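Local coordinates for protein 4-alpha-glucanotransferase (Aquifex aeolicus, PDB 1TZ7) that belongs to the amylomaltase (disproportionating enzyme) family of 4-alpha-glucanotransferases, built around a parallel beta/alpha barrel, at residues R213-L227 with R292-D306. Numbering follows the deposited sequence.
Sequences RRYARERGISIVGDL and RVLHNLKLFDFLRLD. Unlike the reference sequence in segment 292-306: Leu-294 (reference His).
Asp-301 is gripped end-on by Arg-213, whose chain runs extended from CG to NE: NH1 reaches OD2 at 2.9 Å and NH2 reaches OD1 at 3.0 Å. Both nitrogens come from above the carboxylate plane, while the backbone N of Ile-223 meets OD1 on its anti side (2.8 Å, N-H...O 168°). The carboxylate owes this position to CG standing beside its own backbone N (chi1 -59°). The Arg-217 guanidinium, on a chain bent at chi2 and chi3, acts on Asp-301 by charge, with no N-H aimed at OD2, while NE bonds Ile-221 O. From Ile-223 O onward, parallel ladder bonds join strands 222-227 and 302-305 as far as Leu-227 O and Asp-306 N. Gly-225 lets the ring of Phe-300 lie flat against the strand: Gly-225 CA lies 3.6 Å from the Phe-300 ring centroid in a CH-pi contact; Leu-299 CB covers the opposite face. Farther along, Leu-227 CD1 presses on the amide of Asn-296 (3.4 Å to CG) and on Leu-303 CD2 (3.7 Å). That amide is positioned by ND2 bonding Arg-292 O, and a water links its OD1 to Asp-226 O. On the other face of the sheet, Asp-226 OD1 sits over the Arg-304 guanidinium in a long salt bridge (3.7 Å to NH1) of charge only, no N-H pointing at it; Asp-226 OD1 is hydrogen-bonded instead to Tyr-78 OH. The two strands are neighbours in the barrel's eight-stranded parallel sheet, flanked by strands 60-62 and 350-352; helix 287-297 backs Leu-227, and the salt-bridge network ties the end of helix 192-218 to the loop entering strand 302-305.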
ATOM      1  N   ARG A 213      11.558   7.572   8.539  1.00 24.73           N
ATOM      2  CA  ARG A 213      12.004   6.190   8.623  1.00 31.18           C
ATOM      3  C   ARG A 213      13.150   6.028   9.636  1.00 27.76           C
ATOM      4  O   ARG A 213      13.196   5.051  10.381  1.00 31.60           O
ATOM      5  CB  ARG A 213      12.459   5.695   7.257  1.00 31.97           C
ATOM      6  CG  ARG A 213      13.167   4.389   7.324  1.00 31.47           C
ATOM      7  CD  ARG A 213      13.494   3.773   6.003  1.00 36.18           C
ATOM      8  NE  ARG A 213      14.239   2.549   6.210  1.00 31.18           N
ATOM      9  CZ  ARG A 213      13.707   1.409   6.620  1.00 39.49           C
ATOM     10  NH1 ARG A 213      14.479   0.354   6.806  1.00 31.21           N
ATOM     11  NH2 ARG A 213      12.393   1.316   6.839  1.00 29.20           N
ATOM     12  N   ARG A 214      14.062   6.984   9.652  1.00 23.63           N
ATOM     13  CA  ARG A 214      15.162   6.971  10.614  1.00 25.99           C
ATOM     14  C   ARG A 214      14.627   7.076  12.036  1.00 32.63           C
ATOM     15  O   ARG A 214      15.078   6.372  12.932  1.00 28.13           O
ATOM     16  CB  ARG A 214      16.132   8.123  10.336  1.00 27.72           C
ATOM     17  CG  ARG A 214      17.259   8.239  11.358  1.00 36.65           C
ATOM     18  CD  ARG A 214      18.260   9.342  11.063  1.00 50.30           C
ATOM     19  NE  ARG A 214      19.194   9.530  12.170  1.00 50.29           N
ATOM     20  CZ  ARG A 214      20.160  10.444  12.193  1.00 56.54           C
ATOM     21  NH1 ARG A 214      20.961  10.538  13.250  1.00 50.53           N
ATOM     22  NH2 ARG A 214      20.327  11.268  11.163  1.00 60.36           N
ATOM     23  N   TYR A 215      13.663   7.961  12.232  1.00 29.31           N
ATOM     24  CA  TYR A 215      13.027   8.130  13.522  1.00 26.06           C
ATOM     25  C   TYR A 215      12.410   6.791  13.984  1.00 20.86           C
ATOM     26  O   TYR A 215      12.578   6.382  15.126  1.00 26.59           O
ATOM     27  CB  TYR A 215      11.953   9.213  13.420  1.00 29.05           C
ATOM     28  CG  TYR A 215      11.487   9.770  14.738  1.00 22.17           C
ATOM     29  CD1 TYR A 215      10.373   9.242  15.378  1.00 22.11           C
ATOM     30  CD2 TYR A 215      12.145  10.844  15.337  1.00 28.44           C
ATOM     31  CE1 TYR A 215       9.931   9.751  16.585  1.00 23.96           C
ATOM     32  CE2 TYR A 215      11.709  11.364  16.543  1.00 25.52           C
ATOM     33  CZ  TYR A 215      10.594  10.810  17.164  1.00 20.19           C
ATOM     34  OH  TYR A 215      10.144  11.315  18.367  1.00 26.50           O
ATOM     35  N   ALA A 216      11.713   6.121  13.076  1.00 25.32           N
ATOM     36  CA  ALA A 216      11.083   4.835  13.380  1.00 27.59           C
ATOM     37  C   ALA A 216      12.136   3.767  13.717  1.00 30.00           C
ATOM     38  O   ALA A 216      12.012   3.055  14.708  1.00 29.40           O
ATOM     39  CB  ALA A 216      10.238   4.386  12.218  1.00 23.91           C
ATOM     40  N   ARG A 217      13.168   3.674  12.883  1.00 30.19           N
ATOM     41  CA  ARG A 217      14.187   2.619  13.005  1.00 26.21           C
ATOM     42  C   ARG A 217      14.998   2.735  14.310  1.00 28.29           C
ATOM     43  O   ARG A 217      15.356   1.721  14.922  1.00 26.25           O
ATOM     44  CB  ARG A 217      15.140   2.666  11.808  1.00 26.36           C
ATOM     45  CG  ARG A 217      14.523   2.177  10.499  1.00 29.03           C
ATOM     46  CD  ARG A 217      14.650   0.674  10.290  1.00 58.46           C
ATOM     47  NE  ARG A 217      13.876  -0.048  11.276  1.00 44.53           N
ATOM     48  CZ  ARG A 217      14.307  -1.104  11.969  1.00 31.84           C
ATOM     49  NH1 ARG A 217      13.502  -1.671  12.855  1.00 32.18           N
ATOM     50  NH2 ARG A 217      15.527  -1.602  11.779  1.00 38.12           N
ATOM     51  N   GLU A 218      15.284   3.964  14.725  1.00 27.38           N
ATOM     52  CA  GLU A 218      16.051   4.202  15.951  1.00 32.65           C
ATOM     53  C   GLU A 218      15.251   3.806  17.191  1.00 29.84           C
ATOM     54  O   GLU A 218      15.818   3.608  18.269  1.00 27.65           O
ATOM     55  CB  GLU A 218      16.463   5.672  16.048  1.00 31.04           C
ATOM     56  CG  GLU A 218      17.605   6.050  15.124  1.00 48.76           C
ATOM     57  CD  GLU A 218      18.100   7.469  15.349  1.00 51.45           C
ATOM     58  OE1 GLU A 218      17.293   8.326  15.782  1.00 48.21           O
ATOM     59  OE2 GLU A 218      19.293   7.728  15.090  1.00 56.78           O
ATOM     60  N   ARG A 219      13.932   3.698  17.029  1.00 26.33           N
ATOM     61  CA  ARG A 219      13.047   3.272  18.110  1.00 30.70           C
ATOM     62  C   ARG A 219      12.569   1.808  17.916  1.00 26.60           C
ATOM     63  O   ARG A 219      11.643   1.357  18.576  1.00 32.21           O
ATOM     64  CB  ARG A 219      11.845   4.228  18.209  1.00 31.27           C
ATOM     65  CG  ARG A 219      12.218   5.591  18.788  1.00 36.07           C
ATOM     66  CD  ARG A 219      11.272   6.723  18.428  1.00 27.99           C
ATOM     67  NE  ARG A 219      11.757   7.996  18.964  1.00 27.36           N
ATOM     68  CZ  ARG A 219      12.737   8.725  18.419  1.00 31.68           C
ATOM     69  NH1 ARG A 219      13.110   9.864  18.988  1.00 35.56           N
ATOM     70  NH2 ARG A 219      13.337   8.321  17.301  1.00 25.79           N
ATOM     71  N   GLY A 220      13.225   1.088  17.010  1.00 26.29           N
ATOM     72  CA  GLY A 220      13.016  -0.345  16.863  1.00 27.89           C
ATOM     73  C   GLY A 220      11.738  -0.693  16.112  1.00 30.14           C
ATOM     74  O   GLY A 220      11.265  -1.836  16.164  1.00 28.79           O
ATOM     75  N   ILE A 221      11.180   0.288  15.415  1.00 26.22           N
ATOM     76  CA  ILE A 221       9.953   0.090  14.662  1.00 25.23           C
ATOM     77  C   ILE A 221      10.286  -0.239  13.213  1.00 27.27           C
ATOM     78  O   ILE A 221      10.966   0.540  12.528  1.00 27.69           O
ATOM     79  CB  ILE A 221       9.064   1.350  14.737  1.00 30.92           C
ATOM     80  CG1 ILE A 221       8.604   1.588  16.183  1.00 27.52           C
ATOM     81  CG2 ILE A 221       7.843   1.204  13.821  1.00 32.31           C
ATOM     82  CD1 ILE A 221       8.140   2.994  16.446  1.00 34.16           C
ATOM     83  N   SER A 222       9.812  -1.401  12.750  1.00 26.66           N
ATOM     84  CA  SER A 222       9.950  -1.795  11.354  1.00 27.11           C
ATOM     85  C   SER A 222       8.684  -1.430  10.595  1.00 36.02           C
ATOM     86  O   SER A 222       7.574  -1.595  11.106  1.00 26.50           O
ATOM     87  CB  SER A 222      10.200  -3.309  11.243  1.00 30.85           C
ATOM     88  OG  SER A 222      11.421  -3.681  11.838  1.00 27.69           O
ATOM     89  N   ILE A 223       8.849  -0.935   9.379  1.00 28.30           N
ATOM     90  CA  ILE A 223       7.727  -0.497   8.590  1.00 24.93           C
ATOM     91  C   ILE A 223       7.376  -1.529   7.540  1.00 30.76           C
ATOM     92  O   ILE A 223       8.219  -1.935   6.733  1.00 26.97           O
ATOM     93  CB  ILE A 223       8.018   0.878   7.931  1.00 26.51           C
ATOM     94  CG1 ILE A 223       8.461   1.891   8.997  1.00 27.40           C
ATOM     95  CG2 ILE A 223       6.768   1.387   7.207  1.00 26.67           C
ATOM     96  CD1 ILE A 223       8.946   3.227   8.433  1.00 30.18           C
ATOM     97  N   VAL A 224       6.122  -1.962   7.563  1.00 27.95           N
ATOM     98  CA  VAL A 224       5.596  -2.852   6.558  1.00 29.79           C
ATOM     99  C   VAL A 224       4.937  -2.036   5.448  1.00 33.69           C
ATOM    100  O   VAL A 224       3.925  -1.383   5.663  1.00 28.53           O
ATOM    101  CB  VAL A 224       4.558  -3.828   7.166  1.00 29.55           C
ATOM    102  CG1 VAL A 224       4.051  -4.799   6.115  1.00 32.61           C
ATOM    103  CG2 VAL A 224       5.163  -4.578   8.353  1.00 33.31           C
ATOM    104  N   GLY A 225       5.534  -2.073   4.270  1.00 30.15           N
ATOM    105  CA  GLY A 225       4.974  -1.433   3.112  1.00 29.35           C
ATOM    106  C   GLY A 225       4.251  -2.419   2.235  1.00 34.30           C
ATOM    107  O   GLY A 225       4.239  -3.613   2.506  1.00 33.21           O
ATOM    108  N   ASP A 226       3.649  -1.913   1.176  1.00 40.04           N
ATOM    109  CA  ASP A 226       2.668  -2.661   0.420  1.00 37.43           C
ATOM    110  C   ASP A 226       2.966  -2.537  -1.070  1.00 34.96           C
ATOM    111  O   ASP A 226       3.019  -1.430  -1.609  1.00 38.71           O
ATOM    112  CB  ASP A 226       1.268  -2.129   0.720  1.00 39.26           C
ATOM    113  CG  ASP A 226       0.175  -3.096   0.313  1.00 44.45           C
ATOM    114  OD1 ASP A 226      -0.913  -3.060   0.939  1.00 43.59           O
ATOM    115  OD2 ASP A 226       0.304  -3.925  -0.617  1.00 50.00           O
ATOM    116  N   LEU A 227       3.169  -3.677  -1.723  1.00 35.44           N
ATOM    117  CA  LEU A 227       3.487  -3.713  -3.155  1.00 40.05           C
ATOM    118  C   LEU A 227       2.314  -4.272  -3.932  1.00 37.52           C
ATOM    119  O   LEU A 227       2.050  -5.471  -3.878  1.00 37.58           O
ATOM    120  CB  LEU A 227       4.718  -4.591  -3.405  1.00 38.82           C
ATOM    121  CG  LEU A 227       6.050  -3.862  -3.512  1.00 51.85           C
ATOM    122  CD1 LEU A 227       6.490  -3.377  -2.148  1.00 53.94           C
ATOM    123  CD2 LEU A 227       7.107  -4.771  -4.133  1.00 47.95           C
ATOM    124  N   ARG A 292      12.121  -3.284  -8.374  1.00 26.08           N
ATOM    125  CA  ARG A 292      10.959  -2.927  -7.542  1.00 28.89           C
ATOM    126  C   ARG A 292      11.244  -3.188  -6.072  1.00 33.62           C
ATOM    127  O   ARG A 292      10.913  -2.376  -5.212  1.00 28.43           O
ATOM    128  CB  ARG A 292       9.730  -3.743  -7.954  1.00 32.14           C
ATOM    129  CG  ARG A 292       8.912  -3.135  -9.031  1.00 43.16           C
ATOM    130  CD  ARG A 292       7.505  -3.710  -9.117  1.00 41.76           C
ATOM    131  NE  ARG A 292       6.615  -3.148  -8.100  1.00 35.25           N
ATOM    132  CZ  ARG A 292       5.386  -3.592  -7.853  1.00 33.41           C
ATOM    133  NH1 ARG A 292       4.649  -3.014  -6.916  1.00 33.30           N
ATOM    134  NH2 ARG A 292       4.889  -4.617  -8.547  1.00 35.68           N
ATOM    135  N   VAL A 293      11.842  -4.338  -5.789  1.00 29.57           N
ATOM    136  CA  VAL A 293      12.093  -4.753  -4.417  1.00 28.73           C
ATOM    137  C   VAL A 293      13.187  -3.895  -3.803  1.00 24.41           C
ATOM    138  O   VAL A 293      13.029  -3.382  -2.706  1.00 28.33           O
ATOM    139  CB  VAL A 293      12.478  -6.253  -4.344  1.00 30.15           C
ATOM    140  CG1 VAL A 293      12.971  -6.628  -2.943  1.00 33.29           C
ATOM    141  CG2 VAL A 293      11.293  -7.119  -4.739  1.00 33.49           C
ATOM    142  N   LEU A 294      14.293  -3.733  -4.529  1.00 24.87           N
ATOM    143  CA  LEU A 294      15.401  -2.875  -4.082  1.00 28.51           C
ATOM    144  C   LEU A 294      14.892  -1.459  -3.755  1.00 28.32           C
ATOM    145  O   LEU A 294      15.213  -0.903  -2.708  1.00 28.60           O
ATOM    146  CB  LEU A 294      16.504  -2.808  -5.165  1.00 31.78           C
ATOM    147  CG  LEU A 294      17.968  -2.748  -4.695  1.00 36.96           C
ATOM    148  CD1 LEU A 294      18.379  -4.032  -4.041  1.00 49.23           C
ATOM    149  CD2 LEU A 294      18.884  -2.440  -5.867  1.00 55.50           C
ATOM    150  N   HIS A 295      14.093  -0.896  -4.658  1.00 27.46           N
ATOM    151  CA  HIS A 295      13.543   0.452  -4.473  1.00 28.83           C
ATOM    152  C   HIS A 295      12.708   0.537  -3.203  1.00 24.04           C
ATOM    153  O   HIS A 295      12.891   1.434  -2.385  1.00 26.38           O
ATOM    154  CB  HIS A 295      12.686   0.835  -5.676  1.00 27.09           C
ATOM    155  CG  HIS A 295      11.942   2.127  -5.505  1.00 23.05           C
ATOM    156  ND1 HIS A 295      12.517   3.355  -5.750  1.00 30.70           N
ATOM    157  CD2 HIS A 295      10.667   2.378  -5.122  1.00 30.05           C
ATOM    158  CE1 HIS A 295      11.630   4.307  -5.523  1.00 43.85           C
ATOM    159  NE2 HIS A 295      10.500   3.741  -5.142  1.00 30.63           N
ATOM    160  N   ASN A 296      11.795  -0.399  -3.043  1.00 23.54           N
ATOM    161  CA  ASN A 296      10.871  -0.375  -1.920  1.00 29.55           C
ATOM    162  C   ASN A 296      11.575  -0.637  -0.569  1.00 31.30           C
ATOM    163  O   ASN A 296      11.099  -0.199   0.475  1.00 26.53           O
ATOM    164  CB  ASN A 296       9.743  -1.386  -2.143  1.00 31.76           C
ATOM    165  CG  ASN A 296       8.622  -0.833  -3.042  1.00 41.27           C
ATOM    166  OD1 ASN A 296       7.745  -0.109  -2.580  1.00 31.57           O
ATOM    167  ND2 ASN A 296       8.657  -1.187  -4.322  1.00 25.49           N
ATOM    168  N   LEU A 297      12.714  -1.334  -0.605  1.00 27.53           N
ATOM    169  CA  LEU A 297      13.511  -1.565   0.614  1.00 29.64           C
ATOM    170  C   LEU A 297      14.260  -0.295   1.071  1.00 33.13           C
ATOM    171  O   LEU A 297      14.770  -0.248   2.185  1.00 31.49           O
ATOM    172  CB  LEU A 297      14.513  -2.712   0.404  1.00 29.53           C
ATOM    173  CG  LEU A 297      13.942  -4.141   0.469  1.00 32.67           C
ATOM    174  CD1 LEU A 297      15.039  -5.163   0.160  1.00 32.35           C
ATOM    175  CD2 LEU A 297      13.313  -4.427   1.832  1.00 38.43           C
ATOM    176  N   LYS A 298      14.327   0.724   0.202  1.00 25.31           N
ATOM    177  CA  LYS A 298      14.770   2.071   0.627  1.00 31.44           C
ATOM    178  C   LYS A 298      13.764   2.680   1.605  1.00 29.83           C
ATOM    179  O   LYS A 298      14.128   3.488   2.470  1.00 29.25           O
ATOM    180  CB  LYS A 298      14.918   3.004  -0.580  1.00 34.07           C
ATOM    181  CG  LYS A 298      16.028   2.633  -1.540  1.00 31.65           C
ATOM    182  CD  LYS A 298      16.066   3.611  -2.737  1.00 35.83           C
ATOM    183  CE  LYS A 298      17.276   3.365  -3.643  1.00 39.72           C
ATOM    184  NZ  LYS A 298      18.499   4.043  -3.137  1.00 43.79           N
ATOM    185  N   LEU A 299      12.500   2.292   1.454  1.00 28.67           N
ATOM    186  CA  LEU A 299      11.410   2.869   2.226  1.00 29.97           C
ATOM    187  C   LEU A 299      11.014   1.978   3.398  1.00 33.24           C
ATOM    188  O   LEU A 299      10.763   2.467   4.498  1.00 28.18           O
ATOM    189  CB  LEU A 299      10.194   3.096   1.324  1.00 28.05           C
ATOM    190  CG  LEU A 299      10.479   3.807  -0.001  1.00 34.02           C
ATOM    191  CD1 LEU A 299       9.219   3.880  -0.853  1.00 35.29           C
ATOM    192  CD2 LEU A 299      11.042   5.207   0.250  1.00 42.50           C
ATOM    193  N   PHE A 300      10.951   0.666   3.153  1.00 27.90           N
ATOM    194  CA  PHE A 300      10.291  -0.265   4.069  1.00 25.13           C
ATOM    195  C   PHE A 300      11.227  -1.381   4.508  1.00 28.42           C
ATOM    196  O   PHE A 300      12.221  -1.670   3.846  1.00 25.09           O
ATOM    197  CB  PHE A 300       9.061  -0.877   3.410  1.00 28.65           C
ATOM    198  CG  PHE A 300       8.189   0.119   2.711  1.00 32.77           C
ATOM    199  CD1 PHE A 300       7.972   0.032   1.345  1.00 28.84           C
ATOM    200  CD2 PHE A 300       7.580   1.146   3.419  1.00 29.88           C
ATOM    201  CE1 PHE A 300       7.163   0.951   0.698  1.00 30.47           C
ATOM    202  CE2 PHE A 300       6.774   2.064   2.775  1.00 28.93           C
ATOM    203  CZ  PHE A 300       6.566   1.967   1.414  1.00 35.84           C
ATOM    204  N   ASP A 301      10.892  -2.009   5.628  1.00 29.81           N
ATOM    205  CA  ASP A 301      11.604  -3.188   6.098  1.00 27.95           C
ATOM    206  C   ASP A 301      10.969  -4.459   5.558  1.00 27.81           C
ATOM    207  O   ASP A 301      11.668  -5.403   5.176  1.00 31.22           O
ATOM    208  CB  ASP A 301      11.609  -3.209   7.614  1.00 28.75           C
ATOM    209  CG  ASP A 301      12.263  -1.997   8.196  1.00 30.58           C
ATOM    210  OD1 ASP A 301      11.538  -1.032   8.530  1.00 27.54           O
ATOM    211  OD2 ASP A 301      13.500  -1.902   8.337  1.00 35.78           O
ATOM    212  N   PHE A 302       9.643  -4.483   5.524  1.00 30.70           N
ATOM    213  CA  PHE A 302       8.918  -5.607   4.958  1.00 25.95           C
ATOM    214  C   PHE A 302       8.039  -5.175   3.788  1.00 28.16           C
ATOM    215  O   PHE A 302       7.501  -4.061   3.766  1.00 29.82           O
ATOM    216  CB  PHE A 302       8.069  -6.286   6.037  1.00 27.76           C
ATOM    217  CG  PHE A 302       8.888  -6.937   7.137  1.00 26.74           C
ATOM    218  CD1 PHE A 302       9.387  -8.223   6.982  1.00 32.16           C
ATOM    219  CD2 PHE A 302       9.156  -6.258   8.315  1.00 30.84           C
ATOM    220  CE1 PHE A 302      10.142  -8.825   7.990  1.00 29.65           C
ATOM    221  CE2 PHE A 302       9.911  -6.852   9.326  1.00 28.50           C
ATOM    222  CZ  PHE A 302      10.402  -8.142   9.157  1.00 34.87           C
ATOM    223  N   LEU A 303       7.899  -6.064   2.818  1.00 30.06           N
ATOM    224  CA  LEU A 303       7.097  -5.807   1.646  1.00 28.46           C
ATOM    225  C   LEU A 303       5.956  -6.791   1.585  1.00 31.90           C
ATOM    226  O   LEU A 303       6.161  -7.980   1.344  1.00 33.99           O
ATOM    227  CB  LEU A 303       7.953  -5.929   0.383  1.00 30.01           C
ATOM    228  CG  LEU A 303       9.263  -5.152   0.398  1.00 38.52           C
ATOM    229  CD1 LEU A 303      10.036  -5.391  -0.890  1.00 40.02           C
ATOM    230  CD2 LEU A 303       9.008  -3.670   0.608  1.00 38.55           C
ATOM    231  N   ARG A 304       4.746  -6.297   1.812  1.00 31.66           N
ATOM    232  CA  ARG A 304       3.552  -7.109   1.682  1.00 33.23           C
ATOM    233  C   ARG A 304       3.201  -7.275   0.217  1.00 31.68           C
ATOM    234  O   ARG A 304       2.986  -6.293  -0.492  1.00 35.90           O
ATOM    235  CB  ARG A 304       2.385  -6.464   2.433  1.00 38.14           C
ATOM    236  CG  ARG A 304       1.282  -7.440   2.806  1.00 50.43           C
ATOM    237  CD  ARG A 304      -0.012  -6.774   3.229  1.00 76.47           C
ATOM    238  NE  ARG A 304      -0.932  -6.609   2.107  1.00 66.40           N
ATOM    239  CZ  ARG A 304      -2.210  -6.270   2.227  1.00 84.91           C
ATOM    240  NH1 ARG A 304      -2.966  -6.144   1.142  1.00 73.11           N
ATOM    241  NH2 ARG A 304      -2.738  -6.053   3.431  1.00 96.09           N
ATOM    242  N   LEU A 305       3.152  -8.522  -0.238  1.00 29.57           N
ATOM    243  CA  LEU A 305       2.935  -8.814  -1.641  1.00 31.32           C
ATOM    244  C   LEU A 305       1.450  -8.979  -1.927  1.00 34.37           C
ATOM    245  O   LEU A 305       0.863 -10.054  -1.707  1.00 30.26           O
ATOM    246  CB  LEU A 305       3.707 -10.063  -2.051  1.00 30.62           C
ATOM    247  CG  LEU A 305       5.238  -9.964  -1.882  1.00 34.31           C
ATOM    248  CD1 LEU A 305       5.890 -11.289  -2.189  1.00 34.92           C
ATOM    249  CD2 LEU A 305       5.823  -8.854  -2.778  1.00 39.29           C
ATOM    250  N   ASP A 306       0.848  -7.902  -2.408  1.00 30.27           N
ATOM    251  CA  ASP A 306      -0.551  -7.884  -2.788  1.00 27.97           C
ATOM    252  C   ASP A 306      -0.862  -8.971  -3.836  1.00 31.14           C
ATOM    253  O   ASP A 306      -0.126  -9.144  -4.798  1.00 32.92           O
ATOM    254  CB  ASP A 306      -0.904  -6.500  -3.338  1.00 34.81           C
ATOM    255  CG  ASP A 306      -2.300  -6.424  -3.878  1.00 41.73           C
ATOM    256  OD1 ASP A 306      -3.258  -6.529  -3.078  1.00 43.76           O
ATOM    257  OD2 ASP A 306      -2.546  -6.250  -5.101  1.00 49.92           O
TER
HETATM  258  O   HOH W   1      13.602  -4.310  10.027  1.00 42.20           O
HETATM  259  O   HOH W   2       4.946   0.089  -2.772  1.00 49.30           O
HETATM  260  O   HOH W   3       2.560  -8.244  -5.180  1.00 48.02           O